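Local coordinates for protein intracellular exo-alpha-(1->5)-L-arabinofuranosidase (Bifidobacterium longum, PDB 2Y2W) that hydrolyses terminal non-reducing alpha-L-arabinofuranosyl bonds in arabinans and arabinoxylan, as a family 51 glycoside hydrolase of plant cell-wall breakdown, at residues Phe152-Gln157 / Asn199-Pro204; His374-Ile379 / Val411-Pro416; Asp467-Trp472 / Leu480-Asn485. All coordinates share one frame; numbering follows the deposited sequence.

Overall arrangement
The three contacts follow one another along the chain and do not touch. Contact 1 is peripheral and partly buried: it ties a helix outside the parallel eight-stranded barrel to the loop that precedes the barrel strand 209-212, with one tyrosine-carboxylate bond beside an aliphatic patch. Contact 2 joins two irregular loops beside residues inferred to recognise the substrate, and relies on a backbone bond, a water and buried polar side chains. Its first loop leads into helix 382-397, the helix on which D467 and V469 of contact 3 pack. Contact 3 belongs to the separate mixed beta-sheet; it is fully buried, with regular backbone pairing and mostly aliphatic side chains on both faces of a hairpin.

Contact 1: residues Phe152-Gln157 / Asn199-Pro204; sequences FYRWSQ and NGIEEP
Y153 and R154, on the outer helix 149-159 of the parallel beta/alpha barrel, meet I201 and E203 in the loop that leaves helix 191-198 through a Schellman motif at G200 and runs on to barrel strand 209-212. The polar part is a single hydrogen bond, from Y153 OH to E203 OE2 at 2.6 Å. It meets the carboxylate on its anti side, 23° out of plane, and the ring and carboxylate planes are turned 57° apart. E203 has its CG between the backbone N and the carbonyl carbon (chi1 78°) and bends again at chi2, which carries the carboxylate back to the phenol.

The apolar part centres on I201, whose side chain slides past that of Y153 in the opposite direction. I201 CG2 lies 3.7 Å from Y153 CE2, approaching the ring obliquely, while I201 CD1 lies 3.9 Å from Y153 CD2.

R154 adds van der Waals contact. Its guanidinium is held by a salt bridge of NH2 with D151, on the same helix, while NH1 faces the loop: I201 CD1 lies obliquely, 3.9 Å from R154 NH1, and the carbonyl O of N199 stands at the guanidinium edge, 4.1 Å from the same nitrogen.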
loop_
_atom_site.group_PDB
_atom_site.type_symbol
_atom_site.label_atom_id
_atom_site.label_comp_id
_atom_site.label_asym_id
_atom_site.label_seq_id
_atom_site.Cartn_x
_atom_site.Cartn_y
_atom_site.Cartn_z
ATOM N N PHE D 152 2.795 21.375 -20.230
ATOM C CA PHE D 152 2.225 20.530 -21.276
ATOM C C PHE D 152 0.789 20.930 -21.613
ATOM O O PHE D 152 0.342 20.750 -22.749
ATOM C CB PHE D 152 2.304 19.040 -20.926
ATOM C CG PHE D 152 1.944 18.137 -22.074
ATOM C CD1 PHE D 152 2.870 17.863 -23.074
ATOM C CD2 PHE D 152 0.670 17.590 -22.173
ATOM C CE1 PHE D 152 2.534 17.044 -24.145
ATOM C CE2 PHE D 152 0.328 16.773 -23.242
ATOM C CZ PHE D 152 1.261 16.498 -24.226
ATOM N N TYR D 153 0.074 21.469 -20.625
ATOM C CA TYR D 153 -1.239 22.061 -20.860
ATOM C C TYR D 153 -1.137 23.223 -21.851
ATOM O O TYR D 153 -1.916 23.310 -22.799
ATOM C CB TYR D 153 -1.881 22.544 -19.554
ATOM C CG TYR D 153 -3.121 23.378 -19.784
ATOM C CD1 TYR D 153 -4.328 22.779 -20.149
ATOM C CD2 TYR D 153 -3.082 24.767 -19.667
ATOM C CE1 TYR D 153 -5.469 23.541 -20.374
ATOM C CE2 TYR D 153 -4.215 25.538 -19.895
ATOM C CZ TYR D 153 -5.405 24.918 -20.246
ATOM O OH TYR D 153 -6.529 25.674 -20.475
ATOM N N ARG D 154 -0.173 24.109 -21.612
ATOM C CA ARG D 154 0.079 25.238 -22.496
ATOM C C ARG D 154 0.462 24.769 -23.896
ATOM O O ARG D 154 0.022 25.349 -24.891
ATOM C CB ARG D 154 1.153 26.160 -21.910
ATOM C CG ARG D 154 0.636 27.069 -20.800
ATOM C CD ARG D 154 1.702 28.049 -20.335
ATOM N NE ARG D 154 2.610 27.460 -19.351
ATOM C CZ ARG D 154 2.494 27.614 -18.033
ATOM N NH1 ARG D 154 1.506 28.341 -17.524
ATOM N NH2 ARG D 154 3.371 27.039 -17.222
ATOM N N TRP D 155 1.267 23.708 -23.965
ATOM C CA TRP D 155 1.648 23.114 -25.245
ATOM C C TRP D 155 0.424 22.570 -25.980
ATOM O O TRP D 155 0.267 22.788 -27.185
ATOM C CB TRP D 155 2.691 22.008 -25.054
ATOM C CG TRP D 155 3.239 21.487 -26.352
ATOM C CD1 TRP D 155 4.337 21.947 -27.019
ATOM C CD2 TRP D 155 2.703 20.422 -27.146
ATOM N NE1 TRP D 155 4.522 21.231 -28.175
ATOM C CE2 TRP D 155 3.534 20.289 -28.280
ATOM C CE3 TRP D 155 1.604 19.562 -27.007
ATOM C CZ2 TRP D 155 3.302 19.329 -29.275
ATOM C CZ3 TRP D 155 1.372 18.612 -27.996
ATOM C CH2 TRP D 155 2.219 18.503 -29.117
ATOM N N SER D 156 -0.438 21.875 -25.243
ATOM C CA SER D 156 -1.654 21.292 -25.802
ATOM C C SER D 156 -2.670 22.344 -26.239
ATOM O O SER D 156 -3.440 22.113 -27.171
ATOM C CB SER D 156 -2.285 20.329 -24.802
ATOM O OG SER D 156 -1.364 19.313 -24.439
ATOM N N GLN D 157 -2.674 23.490 -25.558
ATOM C CA GLN D 157 -3.478 24.638 -25.980
ATOM C C GLN D 157 -2.978 25.178 -27.322
ATOM O O GLN D 157 -3.777 25.470 -28.213
ATOM C CB GLN D 157 -3.456 25.749 -24.925
ATOM C CG GLN D 157 -4.215 25.438 -23.634
ATOM C CD GLN D 157 -5.723 25.345 -23.818
ATOM O OE1 GLN D 157 -6.368 24.434 -23.294
ATOM N NE2 GLN D 157 -6.293 26.289 -24.562
ATOM N N ASN D 199 -0.283 29.520 -10.278
ATOM C CA ASN D 199 0.730 29.084 -11.238
ATOM C C ASN D 199 0.516 29.613 -12.661
ATOM O O ASN D 199 1.341 29.368 -13.544
ATOM C CB ASN D 199 0.847 27.555 -11.247
ATOM C CG ASN D 199 1.439 26.998 -9.957
ATOM O OD1 ASN D 199 1.848 27.743 -9.064
ATOM N ND2 ASN D 199 1.478 25.678 -9.855
ATOM N N GLY D 200 -0.590 30.324 -12.880
ATOM C CA GLY D 200 -0.836 31.004 -14.152
ATOM C C GLY D 200 -1.983 30.472 -14.994
ATOM O O GLY D 200 -2.257 30.999 -16.074
ATOM N N ILE D 201 -2.652 29.426 -14.510
ATOM C CA ILE D 201 -3.772 28.820 -15.231
ATOM C C ILE D 201 -5.042 28.905 -14.380
ATOM O O ILE D 201 -5.233 28.131 -13.441
ATOM C CB ILE D 201 -3.466 27.361 -15.657
ATOM C CG1 ILE D 201 -2.180 27.310 -16.490
ATOM C CG2 ILE D 201 -4.629 26.773 -16.455
ATOM C CD1 ILE D 201 -1.391 26.035 -16.337
ATOM N N GLU D 202 -5.899 29.862 -14.724
ATOM C CA GLU D 202 -7.067 30.201 -13.922
ATOM C C GLU D 202 -8.186 29.174 -14.063
ATOM O O GLU D 202 -8.711 28.672 -13.067
ATOM C CB GLU D 202 -7.569 31.597 -14.303
ATOM C CG GLU D 202 -8.637 32.169 -13.372
ATOM C CD GLU D 202 -8.968 33.623 -13.675
ATOM O OE1 GLU D 202 -8.701 34.082 -14.811
ATOM O OE2 GLU D 202 -9.497 34.309 -12.770
ATOM N N GLU D 203 -8.542 28.872 -15.308
ATOM C CA GLU D 203 -9.612 27.931 -15.623
ATOM C C GLU D 203 -9.153 26.480 -15.449
ATOM O O GLU D 203 -7.965 26.181 -15.614
ATOM C CB GLU D 203 -10.117 28.172 -17.056
ATOM C CG GLU D 203 -9.235 27.599 -18.184
ATOM C CD GLU D 203 -7.907 28.336 -18.394
ATOM O OE1 GLU D 203 -7.596 29.295 -17.649
ATOM O OE2 GLU D 203 -7.168 27.948 -19.326
ATOM N N PRO D 204 -10.088 25.576 -15.095
ATOM C CA PRO D 204 -9.771 24.148 -15.104
ATOM C C PRO D 204 -9.293 23.694 -16.480
ATOM O O PRO D 204 -9.720 24.240 -17.498
ATOM C CB PRO D 204 -11.109 23.495 -14.760
ATOM C CG PRO D 204 -11.775 24.491 -13.892
ATOM C CD PRO D 204 -11.398 25.834 -14.467
#

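Contact 2: residues His374-Ile379 / Val411-Pro416; sequences HLLEDI and VNVIAP
L376 and I414 join two irregular loops through a backbone hydrogen bond from I414 N to L376 O, 2.9 Å long and nearly straight at 169°. Next to it, E377 forms the centre of an inverse gamma turn and runs alongside N412, the two side chains pointing the same way.

Followed outward, E377 first brings CB to 3.8 Å from the carbonyl O of N412. Its CG then comes closer, 3.4 Å from N412 O. Beyond CG the chain is extended (chi2 -168°), which carries the carboxylate past the N412 backbone to the N412 side chain, where E377 OE2 lies 4.0 Å from N412 CB. At the tip, OE1 accepts a hydrogen bond from H374 ND1, which arrives from above the carboxylate plane, and OE2 forms a salt bridge with R73. Together H374 and R73 would limit rotation of the carboxylate.

On the other flank of the turn, D378 lies side by side with I414, its OD2 3.5 Å from I414 CG2; OD2 also accepts from the backbone N of Y345. L376 crosses V413, with L376 CB 3.8 Å from V413 CG1. A water bridges the loops, donating to D378 O and N412 O and accepting from A415 N.

The D378 side chain lies about 3 Å from that of W344, and the I414 side chain about 4 Å from that of Y286, both between nearest atoms. W344 and Y286 are inferred by similarity to recognise and bind the arabinofuranose, consistent with a place for the contact in the second shell of that site. It joins the loop entering helix 382-397 to the one between barrel strand 402-408 and strand 417-419, with V411 and P416 packed on helix 94-103.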
loop_
_atom_site.group_PDB
_atom_site.type_symbol
_atom_site.label_atom_id
_atom_site.label_comp_id
_atom_site.label_asym_id
_atom_site.label_seq_id
_atom_site.Cartn_x
_atom_site.Cartn_y
_atom_site.Cartn_z
ATOM N N HIS D 374 20.157 10.686 -26.377
ATOM C CA HIS D 374 19.578 10.103 -27.583
ATOM C C HIS D 374 19.198 8.644 -27.330
ATOM O O HIS D 374 20.043 7.747 -27.401
ATOM C CB HIS D 374 20.548 10.228 -28.761
ATOM C CG HIS D 374 20.783 11.640 -29.199
ATOM N ND1 HIS D 374 20.198 12.177 -30.326
ATOM C CD2 HIS D 374 21.529 12.631 -28.655
ATOM C CE1 HIS D 374 20.579 13.435 -30.461
ATOM N NE2 HIS D 374 21.386 13.735 -29.459
ATOM N N LEU D 375 17.921 8.428 -27.021
ATOM C CA LEU D 375 17.395 7.095 -26.729
ATOM C C LEU D 375 16.237 6.751 -27.651
ATOM O O LEU D 375 15.367 7.590 -27.898
ATOM C CB LEU D 375 16.923 7.004 -25.274
ATOM C CG LEU D 375 17.938 7.081 -24.128
ATOM C CD1 LEU D 375 17.216 7.299 -22.805
ATOM C CD2 LEU D 375 18.817 5.833 -24.062
ATOM N N LEU D 376 16.237 5.517 -28.154
ATOM C CA LEU D 376 15.155 4.987 -28.988
ATOM C C LEU D 376 14.888 5.826 -30.241
ATOM O O LEU D 376 13.737 5.972 -30.665
ATOM C CB LEU D 376 13.864 4.830 -28.167
ATOM C CG LEU D 376 13.615 3.562 -27.345
ATOM C CD1 LEU D 376 14.609 3.393 -26.197
ATOM C CD2 LEU D 376 12.189 3.581 -26.816
ATOM N N GLU D 377 15.950 6.369 -30.832
ATOM C CA GLU D 377 15.811 7.224 -32.011
ATOM C C GLU D 377 15.911 6.424 -33.309
ATOM O O GLU D 377 16.838 6.609 -34.100
ATOM C CB GLU D 377 16.825 8.373 -31.977
ATOM C CG GLU D 377 16.528 9.428 -30.915
ATOM C CD GLU D 377 17.356 10.694 -31.076
ATOM O OE1 GLU D 377 18.168 10.778 -32.026
ATOM O OE2 GLU D 377 17.190 11.610 -30.242
ATOM N N ASP D 378 14.944 5.534 -33.513
ATOM C CA ASP D 378 14.919 4.663 -34.682
ATOM C C ASP D 378 14.737 5.455 -35.969
ATOM O O ASP D 378 13.897 6.355 -36.043
ATOM C CB ASP D 378 13.813 3.609 -34.547
ATOM C CG ASP D 378 14.151 2.526 -33.532
ATOM O OD1 ASP D 378 15.336 2.391 -33.150
ATOM O OD2 ASP D 378 13.223 1.797 -33.119
ATOM N N ILE D 379 15.543 5.114 -36.971
ATOM C CA ILE D 379 15.492 5.765 -38.276
ATOM C C ILE D 379 14.708 4.852 -39.216
ATOM O O ILE D 379 15.166 3.763 -39.567
ATOM C CB ILE D 379 16.915 6.064 -38.832
ATOM C CG1 ILE D 379 17.879 6.492 -37.712
ATOM C CG2 ILE D 379 16.862 7.131 -39.910
ATOM C CD1 ILE D 379 17.640 7.898 -37.145
ATOM N N VAL D 411 7.794 12.821 -30.976
ATOM C CA VAL D 411 9.015 13.475 -31.458
ATOM C C VAL D 411 10.285 12.747 -31.002
ATOM O O VAL D 411 10.414 12.387 -29.833
ATOM C CB VAL D 411 9.077 14.970 -31.031
ATOM C CG1 VAL D 411 10.223 15.692 -31.731
ATOM C CG2 VAL D 411 7.766 15.672 -31.328
ATOM N N ASN D 412 11.205 12.539 -31.947
ATOM C CA ASN D 412 12.537 11.949 -31.709
ATOM C C ASN D 412 12.557 10.476 -31.297
ATOM O O ASN D 412 13.293 9.675 -31.875
ATOM C CB ASN D 412 13.368 12.795 -30.731
ATOM C CG ASN D 412 13.890 14.077 -31.357
ATOM O OD1 ASN D 412 14.015 14.185 -32.578
ATOM N ND2 ASN D 412 14.208 15.052 -30.517
ATOM N N VAL D 413 11.752 10.141 -30.293
ATOM C CA VAL D 413 11.653 8.788 -29.769
ATOM C C VAL D 413 10.648 8.012 -30.610
ATOM O O VAL D 413 9.465 8.359 -30.639
ATOM C CB VAL D 413 11.210 8.804 -28.284
ATOM C CG1 VAL D 413 11.050 7.388 -27.745
ATOM C CG2 VAL D 413 12.203 9.590 -27.437
ATOM N N ILE D 414 11.125 6.964 -31.287
ATOM C CA ILE D 414 10.307 6.173 -32.227
ATOM C C ILE D 414 9.202 7.008 -32.894
ATOM O O ILE D 414 8.009 6.729 -32.746
ATOM C CB ILE D 414 9.741 4.865 -31.585
ATOM C CG1 ILE D 414 9.214 5.110 -30.159
ATOM C CG2 ILE D 414 10.800 3.769 -31.616
ATOM C CD1 ILE D 414 8.426 3.953 -29.568
ATOM N N ALA D 415 9.619 8.028 -33.640
ATOM C CA ALA D 415 8.722 9.119 -34.015
ATOM C C ALA D 415 8.661 9.428 -35.510
ATOM O O ALA D 415 9.648 9.250 -36.220
ATOM C CB ALA D 415 9.108 10.364 -33.253
ATOM N N PRO D 416 7.491 9.903 -35.988
ATOM C CA PRO D 416 7.359 10.400 -37.358
ATOM C C PRO D 416 8.051 11.753 -37.528
ATOM O O PRO D 416 8.462 12.108 -38.631
ATOM C CB PRO D 416 5.846 10.547 -37.531
ATOM C CG PRO D 416 5.316 10.717 -36.158
ATOM C CD PRO D 416 6.202 9.923 -35.268
HETATM O O HOH W 1 12.616 7.762 -33.942
#

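Contact 3: residues Asp467-Trp472 / Leu480-Asn485; sequences DAVVTW and LLLAVN
L481 has CG anti to the backbone N (chi1 167°), and chi2 of 71° then turns CD1 across to strand 467-472, where it lies 3.2 Å from V469 O and 3.8 Å from V470 CG2. On the other face, V469 CG2 sits between the backbone N and the carbonyl carbon and comes to 3.8 Å from L482 CB. T471 and L480 lie side by side on that same face, pointing the same way, with T471 OG1 3.4 Å from L480 CB.

At A468 and A483, a non-hydrogen-bonded pair, the CA atoms are 4.2 Å apart, the shortest spacing of the five pairs, and their CB atoms are 3.8 Å apart. The hydrogen-bonded pairs D467-V484, V469-L482 and T471-L480 alternate with the non-hydrogen-bonded pairs A468-A483 and V470-L481, each of the former contributing two backbone bonds, for example V484 N to D467 O at 2.8 Å.

V469 and D467 rest on I393 and K397 of helix 382-397, whereas A483 and L481 share their face with I560 and V562 of strand 558-564. Strand 444-456 pairs with 462-473 on its far edge, and 558-564 with 478-485. The two strands follow each other in the chain and run antiparallel at 176°, forming a beta hairpin at the centre of the mixed sheet that packs beside the catalytic barrel in family 51 arabinofuranosidases.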
loop_
_atom_site.group_PDB
_atom_site.type_symbol
_atom_site.label_atom_id
_atom_site.label_comp_id
_atom_site.label_asym_id
_atom_site.label_seq_id
_atom_site.Cartn_x
_atom_site.Cartn_y
_atom_site.Cartn_z
ATOM N N ASP D 467 -4.399 -5.481 -48.329
ATOM C CA ASP D 467 -5.257 -5.118 -47.203
ATOM C C ASP D 467 -5.685 -3.658 -47.360
ATOM O O ASP D 467 -4.856 -2.810 -47.697
ATOM C CB ASP D 467 -4.500 -5.323 -45.885
ATOM C CG ASP D 467 -5.405 -5.258 -44.664
ATOM O OD1 ASP D 467 -6.634 -5.443 -44.803
ATOM O OD2 ASP D 467 -4.874 -5.029 -43.555
ATOM N N ALA D 468 -6.967 -3.364 -47.120
ATOM C CA ALA D 468 -7.520 -2.029 -47.402
ATOM C C ALA D 468 -8.707 -1.591 -46.529
ATOM O O ALA D 468 -9.451 -2.426 -46.007
ATOM C CB ALA D 468 -7.893 -1.922 -48.883
ATOM N N VAL D 469 -8.863 -0.271 -46.387
ATOM C CA VAL D 469 -10.042 0.353 -45.759
ATOM C C VAL D 469 -10.665 1.429 -46.639
ATOM O O VAL D 469 -9.975 2.081 -47.423
ATOM C CB VAL D 469 -9.731 1.040 -44.400
ATOM C CG1 VAL D 469 -9.804 0.056 -43.266
ATOM C CG2 VAL D 469 -8.391 1.779 -44.429
ATOM N N VAL D 470 -11.971 1.624 -46.479
ATOM C CA VAL D 470 -12.682 2.709 -47.149
ATOM C C VAL D 470 -13.391 3.583 -46.115
ATOM O O VAL D 470 -14.189 3.090 -45.315
ATOM C CB VAL D 470 -13.711 2.180 -48.183
ATOM C CG1 VAL D 470 -14.448 3.334 -48.857
ATOM C CG2 VAL D 470 -13.031 1.308 -49.231
ATOM N N THR D 471 -13.080 4.877 -46.129
ATOM C CA THR D 471 -13.795 5.851 -45.305
ATOM C C THR D 471 -14.633 6.768 -46.190
ATOM O O THR D 471 -14.176 7.216 -47.247
ATOM C CB THR D 471 -12.851 6.678 -44.404
ATOM O OG1 THR D 471 -11.717 7.118 -45.160
ATOM C CG2 THR D 471 -12.376 5.845 -43.225
ATOM N N TRP D 472 -15.860 7.038 -45.749
ATOM C CA TRP D 472 -16.848 7.725 -46.577
ATOM C C TRP D 472 -17.773 8.630 -45.766
ATOM O O TRP D 472 -18.407 8.190 -44.802
ATOM C CB TRP D 472 -17.660 6.689 -47.366
ATOM C CG TRP D 472 -18.823 7.234 -48.147
ATOM C CD1 TRP D 472 -20.148 7.041 -47.882
ATOM C CD2 TRP D 472 -18.764 8.045 -49.328
ATOM N NE1 TRP D 472 -20.919 7.685 -48.817
ATOM C CE2 TRP D 472 -20.097 8.309 -49.717
ATOM C CE3 TRP D 472 -17.717 8.576 -50.092
ATOM C CZ2 TRP D 472 -20.412 9.081 -50.840
ATOM C CZ3 TRP D 472 -18.032 9.346 -51.209
ATOM C CH2 TRP D 472 -19.369 9.588 -51.571
ATOM N N LEU D 480 -12.263 8.369 -49.058
ATOM C CA LEU D 480 -10.854 7.955 -48.991
ATOM C C LEU D 480 -10.667 6.436 -48.975
ATOM O O LEU D 480 -11.374 5.718 -48.263
ATOM C CB LEU D 480 -10.147 8.582 -47.776
ATOM C CG LEU D 480 -8.708 8.143 -47.468
ATOM C CD1 LEU D 480 -7.704 8.761 -48.435
ATOM C CD2 LEU D 480 -8.336 8.471 -46.031
ATOM N N LEU D 481 -9.706 5.968 -49.771
ATOM C CA LEU D 481 -9.278 4.570 -49.761
ATOM C C LEU D 481 -7.795 4.457 -49.414
ATOM O O LEU D 481 -6.949 5.110 -50.031
ATOM C CB LEU D 481 -9.557 3.895 -51.113
ATOM C CG LEU D 481 -8.902 2.532 -51.399
ATOM C CD1 LEU D 481 -9.524 1.414 -50.570
ATOM C CD2 LEU D 481 -8.973 2.187 -52.876
ATOM N N LEU D 482 -7.499 3.623 -48.422
ATOM C CA LEU D 482 -6.125 3.308 -48.041
ATOM C C LEU D 482 -5.882 1.820 -48.262
ATOM O O LEU D 482 -6.669 0.990 -47.809
ATOM C CB LEU D 482 -5.871 3.669 -46.573
ATOM C CG LEU D 482 -6.100 5.111 -46.107
ATOM C CD1 LEU D 482 -6.381 5.152 -44.613
ATOM C CD2 LEU D 482 -4.918 6.000 -46.454
ATOM N N ALA D 483 -4.801 1.490 -48.966
ATOM C CA ALA D 483 -4.472 0.094 -49.261
ATOM C C ALA D 483 -2.979 -0.204 -49.138
ATOM O O ALA D 483 -2.139 0.656 -49.402
ATOM C CB ALA D 483 -4.987 -0.301 -50.643
ATOM N N VAL D 484 -2.666 -1.435 -48.740
ATOM C CA VAL D 484 -1.287 -1.868 -48.517
ATOM C C VAL D 484 -0.971 -3.162 -49.274
ATOM O O VAL D 484 -1.804 -4.067 -49.348
ATOM C CB VAL D 484 -0.993 -2.021 -46.991
ATOM C CG1 VAL D 484 0.124 -3.027 -46.721
ATOM C CG2 VAL D 484 -0.633 -0.673 -46.384
ATOM N N ASN D 485 0.229 -3.225 -49.850
ATOM C CA ASN D 485 0.751 -4.452 -50.449
ATOM C C ASN D 485 1.799 -5.085 -49.538
ATOM O O ASN D 485 2.869 -4.511 -49.316
ATOM C CB ASN D 485 1.335 -4.178 -51.841
ATOM C CG ASN D 485 1.745 -5.451 -52.570
ATOM O OD1 ASN D 485 1.198 -6.530 -52.328
ATOM N ND2 ASN D 485 2.711 -5.327 -53.472
#